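Local atomic coordinates of ATP-dependent RNA helicase HrpB (Escherichia coli, PDB entry 6EUD), a protein that hydrolyses ATP to ADP and phosphate as a bacterial DExH-box NTPase with RNA helicase activity and binds single-stranded RNA. Residues Ile55-Arg60 against Val123-Phe128. Residues are numbered along the deposited sequence; the frame is centred on the assembly and turned at random.
Sequences ILLEPR and VILDEF
Glu-58 and Asp-126 bring two carboxylates together, OE2 of Glu-58 lying 2.9 Å from OD1 of Asp-126. Both atoms are acceptors, so no hydrogen bond is assigned between them; the carboxylate planes, 78° apart, meet crosswise. A bend at chi2 (-68°) turns the Glu-58 carboxylate back toward Asp-126, whose OD1 is hydrogen-bonded to Ser-37. With an alanine in place of Glu-58 the carboxylate lying against CB and OD1 of Asp-126 is gone, which would probably open a gap on that side and leave the Asp-126 side chain freer to turn.

Upstream, strands 53-57 and 120-125 run parallel, with 14° between the directions of 55-57 and 123-125, in the central sheet of the RecA-like ATP-binding domain; the DEFH box (motif II) follows directly on the second strand. Ile-124 N donates to Ile-55 O (2.6 Å) and Leu-57 N to Ile-124 O (2.9 Å), while the longer bond from Asp-126 N to Leu-57 O carries the pairing into the motif.

On one sheet face Leu-56 CD1 touches CG2 of Ile-124 at 3.6 Å; on the other, the CD2 methyls of Leu-57 and Leu-125 meet at 3.9 Å. Pro-59 CD rests 4.0 Å from CG of Glu-127, whose carboxylate makes a salt bridge to Lys-36 of the predicted ATP site.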
# COMPACT_ATOMS: atom_id res chain seq x y z
N ILE A 55 4.22 -21.00 -22.41
CA ILE A 55 4.56 -20.87 -21.00
C ILE A 55 3.30 -20.91 -20.14
O ILE A 55 2.31 -20.25 -20.44
CB ILE A 55 5.32 -19.57 -20.70
CG1 ILE A 55 6.46 -19.35 -21.70
CG2 ILE A 55 5.85 -19.60 -19.28
CD1 ILE A 55 7.59 -20.33 -21.56
N LEU A 56 3.36 -21.70 -19.06
CA LEU A 56 2.23 -21.85 -18.15
C LEU A 56 2.60 -21.43 -16.74
O LEU A 56 3.27 -22.19 -16.01
CB LEU A 56 1.73 -23.29 -18.15
CG LEU A 56 0.53 -23.60 -17.25
CD1 LEU A 56 -0.67 -22.76 -17.65
CD2 LEU A 56 0.20 -25.08 -17.29
N LEU A 57 2.18 -20.22 -16.36
CA LEU A 57 2.43 -19.67 -15.02
C LEU A 57 1.49 -20.26 -14.00
O LEU A 57 0.28 -20.30 -14.22
CB LEU A 57 2.29 -18.14 -15.02
CG LEU A 57 2.43 -17.47 -13.63
CD1 LEU A 57 3.83 -17.68 -13.08
CD2 LEU A 57 2.09 -15.98 -13.66
N GLU A 58 2.04 -20.71 -12.88
CA GLU A 58 1.24 -21.21 -11.77
C GLU A 58 1.55 -20.40 -10.51
O GLU A 58 2.68 -19.99 -10.31
CB GLU A 58 1.51 -22.70 -11.54
CG GLU A 58 1.14 -23.59 -12.73
CD GLU A 58 -0.36 -23.67 -12.98
OE1 GLU A 58 -1.13 -23.48 -12.01
OE2 GLU A 58 -0.77 -23.92 -14.14
N PRO A 59 0.54 -20.17 -9.66
CA PRO A 59 0.67 -19.23 -8.54
C PRO A 59 1.64 -19.69 -7.46
O PRO A 59 2.33 -18.86 -6.89
CB PRO A 59 -0.75 -19.16 -7.97
CG PRO A 59 -1.35 -20.51 -8.32
CD PRO A 59 -0.75 -20.90 -9.64
N ARG A 60 1.70 -20.98 -7.16
CA ARG A 60 2.67 -21.46 -6.18
C ARG A 60 3.46 -22.64 -6.68
O ARG A 60 3.12 -23.25 -7.69
CB ARG A 60 1.98 -21.84 -4.88
CG ARG A 60 1.48 -20.66 -4.06
CD ARG A 60 0.34 -21.12 -3.17
NE ARG A 60 -0.68 -21.79 -3.96
CZ ARG A 60 -1.74 -21.18 -4.50
NH1 ARG A 60 -1.91 -19.88 -4.31
NH2 ARG A 60 -2.62 -21.88 -5.21
N VAL A 123 1.50 -17.53 -24.14
CA VAL A 123 1.68 -17.59 -22.70
C VAL A 123 0.32 -17.79 -22.02
O VAL A 123 -0.66 -17.14 -22.40
CB VAL A 123 2.39 -16.33 -22.16
CG1 VAL A 123 2.64 -16.46 -20.68
CG2 VAL A 123 3.71 -16.10 -22.90
N ILE A 124 0.28 -18.69 -21.04
CA ILE A 124 -0.93 -18.97 -20.29
C ILE A 124 -0.79 -18.60 -18.81
O ILE A 124 0.10 -19.11 -18.12
CB ILE A 124 -1.32 -20.45 -20.39
CG1 ILE A 124 -1.32 -20.90 -21.85
CG2 ILE A 124 -2.68 -20.69 -19.72
CD1 ILE A 124 -1.59 -22.38 -22.03
N LEU A 125 -1.66 -17.71 -18.34
CA LEU A 125 -1.70 -17.30 -16.94
C LEU A 125 -2.80 -18.04 -16.20
O LEU A 125 -3.98 -17.69 -16.32
CB LEU A 125 -1.90 -15.79 -16.82
CG LEU A 125 -0.93 -14.88 -17.57
CD1 LEU A 125 -1.30 -13.43 -17.36
CD2 LEU A 125 0.48 -15.14 -17.10
N ASP A 126 -2.42 -19.04 -15.43
CA ASP A 126 -3.40 -19.91 -14.79
C ASP A 126 -3.79 -19.40 -13.40
O ASP A 126 -3.06 -18.64 -12.79
CB ASP A 126 -2.84 -21.34 -14.71
CG ASP A 126 -3.92 -22.37 -14.52
OD1 ASP A 126 -3.62 -23.44 -13.96
OD2 ASP A 126 -5.08 -22.11 -14.92
N GLU A 127 -4.96 -19.83 -12.93
CA GLU A 127 -5.52 -19.41 -11.65
C GLU A 127 -5.50 -17.89 -11.51
O GLU A 127 -5.16 -17.36 -10.46
CB GLU A 127 -4.77 -20.07 -10.49
CG GLU A 127 -4.55 -21.57 -10.69
CD GLU A 127 -5.85 -22.37 -10.78
OE1 GLU A 127 -6.83 -22.01 -10.10
OE2 GLU A 127 -5.89 -23.36 -11.54
N PHE A 128 -5.89 -17.19 -12.57
CA PHE A 128 -5.81 -15.73 -12.59
C PHE A 128 -6.74 -15.05 -11.58
O PHE A 128 -6.50 -13.93 -11.15
CB PHE A 128 -6.10 -15.18 -13.98
CG PHE A 128 -5.77 -13.73 -14.12
CD1 PHE A 128 -6.75 -12.75 -13.98
CD2 PHE A 128 -4.46 -13.33 -14.34
CE1 PHE A 128 -6.42 -11.41 -14.07
CE2 PHE A 128 -4.13 -11.98 -14.44
CZ PHE A 128 -5.13 -11.03 -14.30